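Local coordinates for substrate binding periplasmic protein (Ralstonia solanacearum, PDB 3LOP) that probably captures amino acids such as leucine in the periplasm, as substrate-binding components of bacterial ABC transporters do, with a leucine bound in its pocket, at residues Leu117-Lys122 with Thr333-Pro338; Asn85-Met90 with Ala109-Thr114; Leu250-Pro255 with Ser340-Leu345; Ala98-Val103 with Pro307-Val312. One frame throughout, in Å; residues are numbered along the deposited sequence.

Interaction 1 (Leu117-Lys122 with Thr333-Pro338)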
loop_
_atom_site.group_PDB
_atom_site.type_symbol
_atom_site.label_atom_id
_atom_site.label_comp_id
_atom_site.label_asym_id
_atom_site.label_seq_id
_atom_site.Cartn_x
_atom_site.Cartn_y
_atom_site.Cartn_z
ATOM N N LEU A 117 13.624 9.643 7.945
ATOM C CA LEU A 117 13.274 8.413 8.649
ATOM C C LEU A 117 12.205 7.571 7.963
ATOM O O LEU A 117 11.833 6.511 8.468
ATOM C CB LEU A 117 12.845 8.731 10.084
ATOM C CG LEU A 117 14.008 9.093 11.011
ATOM C CD1 LEU A 117 13.489 9.529 12.372
ATOM C CD2 LEU A 117 14.925 7.884 11.151
ATOM N N VAL A 118 11.710 8.033 6.819
ATOM C CA VAL A 118 10.692 7.277 6.095
ATOM C C VAL A 118 11.317 6.613 4.875
ATOM O O VAL A 118 11.959 7.271 4.053
ATOM C CB VAL A 118 9.523 8.183 5.665
ATOM C CG1 VAL A 118 8.464 7.362 4.953
ATOM C CG2 VAL A 118 8.917 8.854 6.892
ATOM N N PHE A 119 11.123 5.300 4.768
ATOM C CA PHE A 119 11.682 4.513 3.676
ATOM C C PHE A 119 10.620 3.856 2.800
ATOM O O PHE A 119 10.282 2.682 2.984
ATOM C CB PHE A 119 12.618 3.435 4.237
ATOM C CG PHE A 119 13.822 3.987 4.950
ATOM C CD1 PHE A 119 13.723 4.477 6.250
ATOM C CD2 PHE A 119 15.056 4.031 4.308
ATOM C CE1 PHE A 119 14.839 5.004 6.897
ATOM C CE2 PHE A 119 16.178 4.555 4.946
ATOM C CZ PHE A 119 16.071 5.043 6.242
ATOM N N PRO A 120 10.074 4.608 1.832
ATOM C CA PRO A 120 9.051 4.056 0.942
ATOM C C PRO A 120 9.650 2.971 0.058
ATOM O O PRO A 120 10.762 3.120 -0.456
ATOM C CB PRO A 120 8.599 5.274 0.140
ATOM C CG PRO A 120 9.848 6.113 0.070
ATOM C CD PRO A 120 10.382 6.008 1.483
ATOM N N ILE A 121 8.913 1.881 -0.117
ATOM C CA ILE A 121 9.385 0.786 -0.951
ATOM C C ILE A 121 8.711 0.784 -2.321
ATOM O O ILE A 121 9.371 0.929 -3.347
ATOM C CB ILE A 121 9.134 -0.578 -0.270
ATOM C CG1 ILE A 121 10.013 -0.703 0.979
ATOM C CG2 ILE A 121 9.411 -1.717 -1.247
ATOM C CD1 ILE A 121 9.771 -1.976 1.784
ATOM N N LYS A 122 7.392 0.649 -2.334
ATOM C CA LYS A 122 6.669 0.583 -3.597
ATOM C C LYS A 122 6.673 1.853 -4.440
ATOM O O LYS A 122 6.799 2.969 -3.922
ATOM C CB LYS A 122 5.227 0.132 -3.346
ATOM C CG LYS A 122 4.350 1.130 -2.620
ATOM C CD LYS A 122 3.168 0.407 -1.982
ATOM C CE LYS A 122 2.154 1.369 -1.384
ATOM N NZ LYS A 122 1.203 1.876 -2.416
ATOM N N THR A 333 19.597 4.007 -1.292
ATOM C CA THR A 333 20.714 4.953 -1.316
ATOM C C THR A 333 20.312 6.325 -1.855
ATOM O O THR A 333 20.927 7.336 -1.513
ATOM C CB THR A 333 21.916 4.405 -2.124
ATOM O OG1 THR A 333 21.538 4.193 -3.488
ATOM C CG2 THR A 333 22.399 3.096 -1.519
ATOM N N ASP A 334 19.283 6.355 -2.698
ATOM C CA ASP A 334 18.768 7.606 -3.253
ATOM C C ASP A 334 17.461 7.873 -2.512
ATOM O O ASP A 334 16.433 7.270 -2.822
ATOM C CB ASP A 334 18.490 7.460 -4.752
ATOM C CG ASP A 334 17.950 8.738 -5.371
ATOM O OD1 ASP A 334 17.710 9.711 -4.621
ATOM O OD2 ASP A 334 17.764 8.771 -6.606
ATOM N N ARG A 335 17.502 8.775 -1.536
ATOM C CA ARG A 335 16.327 9.076 -0.726
ATOM C C ARG A 335 15.228 9.876 -1.426
ATOM O O ARG A 335 14.151 10.072 -0.862
ATOM C CB ARG A 335 16.750 9.808 0.557
ATOM C CG ARG A 335 17.807 9.094 1.404
ATOM C CD ARG A 335 17.413 7.657 1.745
ATOM N NE ARG A 335 16.147 7.560 2.470
ATOM C CZ ARG A 335 15.975 7.900 3.745
ATOM N NH1 ARG A 335 16.991 8.366 4.458
ATOM N NH2 ARG A 335 14.780 7.774 4.308
ATOM N N SER A 336 15.478 10.321 -2.654
ATOM C CA SER A 336 14.485 11.113 -3.377
ATOM C C SER A 336 13.443 10.290 -4.131
ATOM O O SER A 336 12.514 10.845 -4.718
ATOM C CB SER A 336 15.181 12.058 -4.362
ATOM O OG SER A 336 15.764 11.342 -5.437
ATOM N N ARG A 337 13.586 8.969 -4.108
ATOM C CA ARG A 337 12.649 8.096 -4.810
ATOM C C ARG A 337 12.343 6.839 -4.008
ATOM O O ARG A 337 13.021 6.539 -3.029
ATOM C CB ARG A 337 13.235 7.692 -6.162
ATOM C CG ARG A 337 14.644 7.136 -6.063
ATOM C CD ARG A 337 15.151 6.660 -7.413
ATOM N NE ARG A 337 14.765 7.568 -8.489
ATOM C CZ ARG A 337 15.249 7.513 -9.724
ATOM N NH1 ARG A 337 16.149 6.593 -10.047
ATOM N NH2 ARG A 337 14.825 8.372 -10.643
ATOM N N PRO A 338 11.297 6.096 -4.407
ATOM C CA PRO A 338 10.941 4.867 -3.690
ATOM C C PRO A 338 12.043 3.824 -3.846
ATOM O O PRO A 338 12.771 3.822 -4.840
ATOM C CB PRO A 338 9.647 4.428 -4.372
ATOM C CG PRO A 338 9.048 5.728 -4.839
ATOM C CD PRO A 338 10.255 6.452 -5.387
#
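A cation-pi stack between Arg335 and Phe119 ties the loop that follows strand 329-331 to strand 118-119, the outermost strand at one end of the five-stranded parallel sheet. The guanidinium lies flat on one face of the Phe119 ring, the two planes only 5° apart, with Arg335 CZ 4.0 Å from the ring centroid. NH2 sits over the middle of the ring, while CZ is shifted toward Phe119 CE2, 3.6 Å away. Two successive bends in the arginine chain, at chi2 and chi3, fold it back from its type I turn, Asp334 to Arg337, and bring the flat group down on the ring.

The same NH2 donates to Val118 O at 2.9 Å. The oxygen lies in the plane of the guanidinium, but the donor stands well above the carbonyl plane, and the bond is bent, with 135° at the hydrogen. NH1 is held by Pro116 O, so two carbonyls of neighbouring backbone fix the rotation of the group over the ring. Phe332 meets the Phe119 ring edge-to-face. The turn is braced from within by Asp334 OD1, which accepts from Ser336 N in an Asx turn and from Ser336 OG.

Farther along, Pro338 packs against backbone: its CB lies 3.2 Å from Lys122 O, and its CA faces Pro120 O. Lys122 itself belongs to the magnesium site. The arginine thus spends its flat face on an aromatic ring and its N-H groups on carbonyls, and its positive charge is probably spread over the ring's pi electrons and the carbonyl dipoles of Val118 and Pro116.

Interaction 2 (Asn85-Met90 with Ala109-Thr114)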
loop_
_atom_site.group_PDB
_atom_site.type_symbol
_atom_site.label_atom_id
_atom_site.label_comp_id
_atom_site.label_asym_id
_atom_site.label_seq_id
_atom_site.Cartn_x
_atom_site.Cartn_y
_atom_site.Cartn_z
ATOM N N ASN A 85 -2.251 9.716 7.997
ATOM C CA ASN A 85 -1.673 9.147 9.205
ATOM C C ASN A 85 -0.153 9.253 9.210
ATOM O O ASN A 85 0.442 9.670 10.199
ATOM C CB ASN A 85 -2.106 7.685 9.353
ATOM C CG ASN A 85 -3.614 7.536 9.460
ATOM O OD1 ASN A 85 -4.153 7.236 10.530
ATOM N ND2 ASN A 85 -4.305 7.758 8.351
ATOM N N VAL A 86 0.478 8.883 8.102
ATOM C CA VAL A 86 1.926 8.960 8.031
ATOM C C VAL A 86 2.391 10.412 8.027
ATOM O O VAL A 86 3.384 10.746 8.666
ATOM C CB VAL A 86 2.472 8.249 6.782
ATOM C CG1 VAL A 86 3.989 8.395 6.728
ATOM C CG2 VAL A 86 2.086 6.778 6.816
ATOM N N GLU A 87 1.677 11.276 7.313
ATOM C CA GLU A 87 2.069 12.680 7.271
ATOM C C GLU A 87 2.010 13.304 8.664
ATOM O O GLU A 87 2.778 14.216 8.968
ATOM C CB GLU A 87 1.204 13.457 6.269
ATOM C CG GLU A 87 1.424 12.996 4.828
ATOM C CD GLU A 87 0.713 13.850 3.793
ATOM O OE1 GLU A 87 -0.286 14.513 4.136
ATOM O OE2 GLU A 87 1.148 13.843 2.620
ATOM N N ALA A 88 1.117 12.803 9.516
ATOM C CA ALA A 88 1.019 13.316 10.881
ATOM C C ALA A 88 2.249 12.856 11.668
ATOM O O ALA A 88 2.815 13.614 12.456
ATOM C CB ALA A 88 -0.260 12.820 11.552
ATOM N N LEU A 89 2.672 11.613 11.456
ATOM C CA LEU A 89 3.856 11.110 12.148
ATOM C C LEU A 89 5.065 11.961 11.777
ATOM O O LEU A 89 5.933 12.218 12.610
ATOM C CB LEU A 89 4.137 9.653 11.770
ATOM C CG LEU A 89 3.150 8.596 12.266
ATOM C CD1 LEU A 89 3.522 7.235 11.688
ATOM C CD2 LEU A 89 3.167 8.552 13.784
HETATM N N MSE A 90 5.122 12.390 10.521
HETATM C CA MSE A 90 6.231 13.212 10.048
HETATM C C MSE A 90 6.101 14.637 10.588
HETATM O O MSE A 90 7.009 15.156 11.236
HETATM C CB MSE A 90 6.254 13.238 8.512
HETATM C CG MSE A 90 6.379 11.862 7.865
HETATM SE SE MSE A 90 6.534 11.896 5.925
HETATM C CE MSE A 90 4.741 12.392 5.461
ATOM N N ALA A 109 2.080 8.121 -1.343
ATOM C CA ALA A 109 2.019 9.577 -1.437
ATOM C C ALA A 109 3.383 10.174 -1.771
ATOM O O ALA A 109 4.421 9.627 -1.396
ATOM C CB ALA A 109 1.498 10.162 -0.131
ATOM N N SER A 110 3.373 11.309 -2.465
ATOM C CA SER A 110 4.610 11.974 -2.863
ATOM C C SER A 110 5.447 12.423 -1.670
ATOM O O SER A 110 6.665 12.550 -1.769
ATOM C CB SER A 110 4.297 13.180 -3.754
ATOM O OG SER A 110 3.493 14.135 -3.078
ATOM N N SER A 111 4.786 12.655 -0.543
ATOM C CA SER A 111 5.476 13.096 0.659
ATOM C C SER A 111 6.314 12.003 1.312
ATOM O O SER A 111 7.136 12.291 2.180
ATOM C CB SER A 111 4.457 13.637 1.666
ATOM O OG SER A 111 3.472 12.663 1.964
HETATM N N MSE A 112 6.120 10.754 0.898
HETATM C CA MSE A 112 6.870 9.646 1.487
HETATM C C MSE A 112 8.374 9.695 1.225
HETATM O O MSE A 112 9.148 9.034 1.919
HETATM C CB MSE A 112 6.310 8.302 1.005
HETATM C CG MSE A 112 4.861 8.038 1.415
HETATM SE SE MSE A 112 4.562 8.168 3.330
HETATM C CE MSE A 112 3.380 9.694 3.354
ATOM N N THR A 113 8.790 10.482 0.238
ATOM C CA THR A 113 10.208 10.595 -0.093
ATOM C C THR A 113 10.827 11.888 0.432
ATOM O O THR A 113 11.881 12.314 -0.045
ATOM C CB THR A 113 10.428 10.536 -1.623
ATOM O OG1 THR A 113 9.581 11.500 -2.263
ATOM C CG2 THR A 113 10.109 9.150 -2.160
ATOM N N THR A 114 10.192 12.500 1.425
ATOM C CA THR A 114 10.689 13.763 1.969
ATOM C C THR A 114 11.088 13.755 3.444
ATOM O O THR A 114 11.260 14.818 4.041
ATOM C CB THR A 114 9.649 14.879 1.773
ATOM O OG1 THR A 114 8.507 14.615 2.597
ATOM C CG2 THR A 114 9.210 14.947 0.316
HETATM O O HOH W 1 2.042 13.706 -0.144
#
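Met112 and Met90, both selenomethionines, meet at their methyl ends, with Met112 CE 3.7 Å from Met90 CE and the two side chains crossing at about a right angle. Met112 leaves the short 3-10 segment 110-112 and bends at chi2 (-55°), which turns its selenium toward helix 83-91. There SE rests 3.5 Å from Val86 CG1, and the methyl beyond it also touches the valine. Val86 holds CG1 anti to its backbone nitrogen (chi1 178°), the branch that receives the selenium. Met90 comes from one helical turn further on; its chain bends at chi3, so that CE lies against Met112 CE and 3.7 Å from Ser111 OG.

Ser111 supplies the polar half of the contact. Its hydroxyl donates to Glu87 OE2 over 2.7 Å and meets the anti lone pair of that oxygen, the one facing away from OE1. The glutamate chain runs out extended beyond CG to reach it. A water reinforces the link: it donates to Glu87 OE2 and accepts from Ser111 N at 3.0 Å, so one carboxylate oxygen is joined to both the hydroxyl and, through the water, the backbone of the same serine. This polar bridge lies next to the methionine methyls, and Glu87 CG itself comes 4.1 Å from Met112 CE.

Helix 83-91 is thereby joined to the connection between strands 102-103 and 118-119. Helix 58-71 packs on the helix through Ala88 and Leu89, whereas helix 152-166 reaches both segments, touching Glu87 through Ala152 and bonding Ser110 N through Glu156.

Interaction 3 (Leu250-Pro255 with Ser340-Leu345)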
loop_
_atom_site.group_PDB
_atom_site.type_symbol
_atom_site.label_atom_id
_atom_site.label_comp_id
_atom_site.label_asym_id
_atom_site.label_seq_id
_atom_site.Cartn_x
_atom_site.Cartn_y
_atom_site.Cartn_z
ATOM N N LEU A 250 -5.351 -1.561 -13.168
ATOM C CA LEU A 250 -4.534 -1.185 -12.025
ATOM C C LEU A 250 -3.061 -1.138 -12.382
ATOM O O LEU A 250 -2.659 -1.497 -13.490
ATOM C CB LEU A 250 -4.728 -2.186 -10.884
ATOM C CG LEU A 250 -4.324 -3.626 -11.220
ATOM C CD1 LEU A 250 -3.594 -4.250 -10.039
ATOM C CD2 LEU A 250 -5.556 -4.432 -11.595
ATOM N N ALA A 251 -2.259 -0.679 -11.429
ATOM C CA ALA A 251 -0.820 -0.623 -11.615
ATOM C C ALA A 251 -0.212 -1.555 -10.577
ATOM O O ALA A 251 -0.466 -1.416 -9.382
ATOM C CB ALA A 251 -0.310 0.801 -11.418
ATOM N N LEU A 252 0.570 -2.521 -11.043
ATOM C CA LEU A 252 1.222 -3.478 -10.160
ATOM C C LEU A 252 2.508 -2.860 -9.618
ATOM O O LEU A 252 3.371 -2.452 -10.396
ATOM C CB LEU A 252 1.564 -4.750 -10.942
ATOM C CG LEU A 252 0.403 -5.518 -11.580
ATOM C CD1 LEU A 252 0.930 -6.498 -12.625
ATOM C CD2 LEU A 252 -0.365 -6.240 -10.499
ATOM N N VAL A 253 2.630 -2.785 -8.294
ATOM C CA VAL A 253 3.828 -2.229 -7.665
ATOM C C VAL A 253 4.436 -3.246 -6.696
ATOM O O VAL A 253 5.415 -2.965 -6.002
ATOM C CB VAL A 253 3.519 -0.911 -6.915
ATOM C CG1 VAL A 253 3.019 0.131 -7.902
ATOM C CG2 VAL A 253 2.494 -1.146 -5.818
HETATM N N MSE A 254 3.838 -4.430 -6.671
HETATM C CA MSE A 254 4.277 -5.536 -5.826
HETATM C C MSE A 254 4.180 -6.829 -6.626
HETATM O O MSE A 254 3.498 -6.879 -7.652
HETATM C CB MSE A 254 3.363 -5.669 -4.605
HETATM C CG MSE A 254 3.625 -4.699 -3.469
HETATM SE SE MSE A 254 5.237 -5.142 -2.515
HETATM C CE MSE A 254 6.003 -3.375 -2.405
ATOM N N PRO A 255 4.877 -7.888 -6.182
ATOM C CA PRO A 255 4.801 -9.162 -6.902
ATOM C C PRO A 255 3.320 -9.553 -6.952
ATOM O O PRO A 255 2.598 -9.408 -5.964
ATOM C CB PRO A 255 5.624 -10.095 -6.022
ATOM C CG PRO A 255 6.693 -9.182 -5.496
ATOM C CD PRO A 255 5.912 -7.934 -5.133
ATOM N N SER A 340 11.827 0.697 -4.530
ATOM C CA SER A 340 11.581 -0.159 -5.683
ATOM C C SER A 340 11.195 0.655 -6.903
ATOM O O SER A 340 10.381 1.571 -6.813
ATOM C CB SER A 340 10.463 -1.154 -5.378
ATOM O OG SER A 340 10.035 -1.803 -6.565
ATOM N N HIS A 341 11.784 0.313 -8.044
ATOM C CA HIS A 341 11.479 1.004 -9.290
ATOM C C HIS A 341 10.517 0.172 -10.134
ATOM O O HIS A 341 10.219 0.523 -11.276
ATOM C CB HIS A 341 12.765 1.279 -10.078
ATOM C CG HIS A 341 13.577 0.054 -10.365
ATOM N ND1 HIS A 341 13.055 -1.050 -11.000
ATOM C CD2 HIS A 341 14.878 -0.230 -10.122
ATOM C CE1 HIS A 341 14.000 -1.962 -11.137
ATOM N NE2 HIS A 341 15.116 -1.491 -10.614
ATOM N N TYR A 342 10.021 -0.923 -9.563
ATOM C CA TYR A 342 9.103 -1.803 -10.278
ATOM C C TYR A 342 7.672 -1.296 -10.379
ATOM O O TYR A 342 7.050 -0.925 -9.382
ATOM C CB TYR A 342 9.061 -3.187 -9.623
ATOM C CG TYR A 342 7.993 -4.083 -10.213
ATOM C CD1 TYR A 342 8.151 -4.652 -11.476
ATOM C CD2 TYR A 342 6.796 -4.311 -9.531
ATOM C CE1 TYR A 342 7.143 -5.423 -12.048
ATOM C CE2 TYR A 342 5.780 -5.079 -10.094
ATOM C CZ TYR A 342 5.961 -5.630 -11.353
ATOM O OH TYR A 342 4.955 -6.377 -11.919
ATOM N N ILE A 343 7.149 -1.298 -11.599
ATOM C CA ILE A 343 5.770 -0.906 -11.834
ATOM C C ILE A 343 5.331 -1.344 -13.223
ATOM O O ILE A 343 5.997 -1.071 -14.225
ATOM C CB ILE A 343 5.543 0.617 -11.669
ATOM C CG1 ILE A 343 4.066 0.932 -11.924
ATOM C CG2 ILE A 343 6.446 1.403 -12.611
ATOM C CD1 ILE A 343 3.674 2.356 -11.602
ATOM N N GLU A 344 4.215 -2.059 -13.265
ATOM C CA GLU A 344 3.660 -2.540 -14.519
ATOM C C GLU A 344 2.154 -2.378 -14.434
ATOM O O GLU A 344 1.599 -2.228 -13.346
ATOM C CB GLU A 344 4.003 -4.018 -14.742
ATOM C CG GLU A 344 5.492 -4.317 -14.840
ATOM C CD GLU A 344 5.781 -5.785 -15.118
ATOM O OE1 GLU A 344 5.227 -6.650 -14.407
ATOM O OE2 GLU A 344 6.568 -6.074 -16.044
ATOM N N LEU A 345 1.490 -2.388 -15.580
ATOM C CA LEU A 345 0.044 -2.264 -15.578
ATOM C C LEU A 345 -0.562 -3.657 -15.544
ATOM O O LEU A 345 0.062 -4.633 -15.977
ATOM C CB LEU A 345 -0.433 -1.501 -16.816
ATOM C CG LEU A 345 -0.011 -0.028 -16.881
ATOM C CD1 LEU A 345 -0.526 0.597 -18.168
ATOM C CD2 LEU A 345 -0.559 0.723 -15.673
HETATM O O HOH W 2 7.344 -1.103 -6.760
HETATM O O HOH W 3 3.605 -7.893 -10.296
#
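An antiparallel pairing of strands 249-252 and 344-348 forms one side of the three-stranded sheet that includes strand 354-356. Leu252 and Glu344 make its hydrogen-bonded pair: Glu344 N gives to Leu252 O at 3.0 Å, and Leu252 N returns a bond to Glu344 O whose modelled length, 2.5 Å, is suspiciously short and doubtful as a measure of strength. Ala251 and Leu345 are the adjoining non-hydrogen-bonded pair. Leu252 O also receives a CA-H contact from Ile343 CA at 3.2 Å.

Tyr342 lies alongside Leu252, the two side chains pointing the same way. With CG anti to the backbone nitrogen (chi1 173°), the ring reaches along the chain past Val253, whose carbonyl carbon meets its edge. Its hydroxyl donates to Glu344 OE1 at 2.5 Å and accepts from a water that also donates to Met254 O. A second water joins Val253 O, Tyr342 O and Ser340 OG, carrying the connection on where the strand pairing stops. Ser340 OG further accepts from Tyr342 N in an ST turn.

Ala251 and Leu345 face helix 125-138, touching Met132; Leu252 is covered by Phe284 of helix 284-303 and by strand 354-356.

Interaction 4 (Ala98-Val103 with Pro307-Val312)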
loop_
_atom_site.group_PDB
_atom_site.type_symbol
_atom_site.label_atom_id
_atom_site.label_comp_id
_atom_site.label_asym_id
_atom_site.label_seq_id
_atom_site.Cartn_x
_atom_site.Cartn_y
_atom_site.Cartn_z
ATOM N N ALA A 98 11.686 9.607 18.248
ATOM C CA ALA A 98 12.074 8.246 18.578
ATOM C C ALA A 98 13.253 7.752 17.740
ATOM O O ALA A 98 13.787 6.679 18.005
ATOM C CB ALA A 98 10.881 7.311 18.383
ATOM N N ARG A 99 13.658 8.539 16.743
ATOM C CA ARG A 99 14.741 8.144 15.838
ATOM C C ARG A 99 14.375 6.773 15.287
ATOM O O ARG A 99 15.228 5.905 15.107
ATOM C CB ARG A 99 16.083 8.076 16.574
ATOM C CG ARG A 99 16.631 9.447 16.944
ATOM C CD ARG A 99 18.001 9.359 17.616
ATOM N NE ARG A 99 17.931 8.666 18.897
ATOM C CZ ARG A 99 18.336 7.418 19.106
ATOM N NH1 ARG A 99 18.857 6.707 18.113
ATOM N NH2 ARG A 99 18.207 6.877 20.311
ATOM N N LEU A 100 13.092 6.600 15.004
ATOM C CA LEU A 100 12.567 5.333 14.520
ATOM C C LEU A 100 12.279 5.315 13.027
ATOM O O LEU A 100 11.428 6.057 12.543
ATOM C CB LEU A 100 11.279 5.002 15.278
ATOM C CG LEU A 100 10.712 3.595 15.096
ATOM C CD1 LEU A 100 11.643 2.587 15.742
ATOM C CD2 LEU A 100 9.326 3.518 15.725
ATOM N N PRO A 101 12.984 4.458 12.275
ATOM C CA PRO A 101 12.736 4.400 10.834
ATOM C C PRO A 101 11.395 3.741 10.525
ATOM O O PRO A 101 11.001 2.775 11.181
ATOM C CB PRO A 101 13.919 3.588 10.311
ATOM C CG PRO A 101 14.243 2.684 11.455
ATOM C CD PRO A 101 14.113 3.592 12.658
ATOM N N LEU A 102 10.687 4.294 9.547
ATOM C CA LEU A 102 9.404 3.756 9.112
ATOM C C LEU A 102 9.671 3.100 7.762
ATOM O O LEU A 102 9.880 3.782 6.761
ATOM C CB LEU A 102 8.365 4.876 8.968
ATOM C CG LEU A 102 7.080 4.550 8.196
ATOM C CD1 LEU A 102 6.493 3.239 8.676
ATOM C CD2 LEU A 102 6.075 5.683 8.366
ATOM N N VAL A 103 9.673 1.771 7.751
ATOM C CA VAL A 103 9.944 1.018 6.537
ATOM C C VAL A 103 8.665 0.583 5.844
ATOM O O VAL A 103 7.772 0.005 6.462
ATOM C CB VAL A 103 10.799 -0.234 6.846
ATOM C CG1 VAL A 103 11.015 -1.053 5.580
ATOM C CG2 VAL A 103 12.140 0.190 7.431
ATOM N N PRO A 307 21.497 -5.219 17.476
ATOM C CA PRO A 307 21.410 -3.968 16.720
ATOM C C PRO A 307 20.590 -2.873 17.383
ATOM O O PRO A 307 19.553 -3.136 17.990
ATOM C CB PRO A 307 20.798 -4.418 15.399
ATOM C CG PRO A 307 19.851 -5.479 15.842
ATOM C CD PRO A 307 20.700 -6.272 16.821
ATOM N N THR A 308 21.069 -1.640 17.256
ATOM C CA THR A 308 20.379 -0.490 17.820
ATOM C C THR A 308 19.532 0.152 16.736
ATOM O O THR A 308 19.664 -0.169 15.554
ATOM C CB THR A 308 21.363 0.577 18.326
ATOM O OG1 THR A 308 22.093 1.113 17.215
ATOM C CG2 THR A 308 22.332 -0.021 19.330
ATOM N N ARG A 309 18.673 1.074 17.150
ATOM C CA ARG A 309 17.799 1.789 16.237
ATOM C C ARG A 309 18.655 2.534 15.209
ATOM O O ARG A 309 18.324 2.586 14.026
ATOM C CB ARG A 309 16.943 2.769 17.042
ATOM C CG ARG A 309 15.613 3.118 16.419
ATOM C CD ARG A 309 14.731 3.835 17.430
ATOM N NE ARG A 309 14.469 3.003 18.604
ATOM C CZ ARG A 309 13.668 3.350 19.606
ATOM N NH1 ARG A 309 13.042 4.519 19.586
ATOM N NH2 ARG A 309 13.489 2.525 20.629
ATOM N N GLU A 310 19.764 3.101 15.675
ATOM C CA GLU A 310 20.685 3.838 14.815
ATOM C C GLU A 310 21.366 2.934 13.788
ATOM O O GLU A 310 21.493 3.298 12.622
ATOM C CB GLU A 310 21.744 4.540 15.675
ATOM C CG GLU A 310 22.915 5.143 14.905
ATOM C CD GLU A 310 22.483 6.095 13.804
ATOM O OE1 GLU A 310 21.578 6.922 14.048
ATOM O OE2 GLU A 310 23.059 6.021 12.698
ATOM N N GLN A 311 21.800 1.754 14.221
ATOM C CA GLN A 311 22.462 0.826 13.315
ATOM C C GLN A 311 21.511 0.314 12.239
ATOM O O GLN A 311 21.902 0.133 11.088
ATOM C CB GLN A 311 23.048 -0.352 14.094
ATOM C CG GLN A 311 24.218 0.030 14.983
ATOM C CD GLN A 311 24.722 -1.138 15.803
ATOM O OE1 GLN A 311 23.974 -1.736 16.576
ATOM N NE2 GLN A 311 25.998 -1.470 15.639
ATOM N N VAL A 312 20.259 0.085 12.612
ATOM C CA VAL A 312 19.280 -0.394 11.650
ATOM C C VAL A 312 18.986 0.707 10.629
ATOM O O VAL A 312 18.867 0.443 9.435
ATOM C CB VAL A 312 17.980 -0.840 12.365
ATOM C CG1 VAL A 312 16.895 -1.155 11.349
ATOM C CG2 VAL A 312 18.268 -2.068 13.219
HETATM O O HOH W 4 17.619 5.519 14.053
#
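Arg309 reaches from the first turn of helix 309-317 across the chain that leaves helix 94-98, laying its aliphatic part over backbone carbonyls and ending on Ala98. The side chain of Arg309 sets out opposite its own backbone nitrogen (chi1 -154°) and heads for segment 98-103, and a bend at chi3 turns the guanidinium to Ala98 O. NH1 donates to that oxygen at 2.8 Å, with 154° at the hydrogen. The nitrogen lies in the carbonyl plane, on a lone pair, although the oxygen is tilted 15° from the plane of the guanidinium.

On the way the methylenes pass close to Arg99 O, with Arg309 CG 3.1 Å from it. Leu100 crosses the arginine obliquely and brings CD1 to 3.7 Å from Arg309 CD, while Pro101 sets its CD against Arg309 CG. A water donates to Arg99 O at 2.6 Å and, more weakly, to Arg309 O, adding a backbone link beside the side-chain one.

Both segments carry a helix end. Arg99, with positive phi, is the C-prime residue of a Schellman motif closing helix 94-98, so the bond from Arg309 brings a positive charge to a helix C-terminus, where it probably complements the dipole. On the other segment, Thr308 caps helix 309-317: Thr308 OG1 accepts from Gln311 N and Gln311 OE1 from Thr308 N, a capping box.

Leu100 and Pro101 lead into strand 102-103 and pack on strand 74-78 through Leu77 and Ala76. Val312, on the helix, also touches that strand at Val75, and helix 284-303 lies against both Val103 and Val312.

How the interactions relate
Interactions 1 and 4 share the parallel sheet: Leu117 O and Leu102 N are 2.7 Å apart, a probable hydrogen bond between neighbouring strands, and Phe119 CE1 packs on Pro101 CB. Interaction 2 lies beside both, with Met112 O 3.3 Å from Pro120 CD and Val86 CG1 against Leu102 CD2. Interaction 3 continues from interaction 1 through Ile121 O and Ser340 N, probably hydrogen-bonded, but stays about 27 Å from interaction 4, centre to centre. The bound leucine is about 6 Å from the side chain of Lys122 and about 7 Å from that of Val86. Lys122, about 3 Å from the magnesium, packs against Met254 of interaction 3.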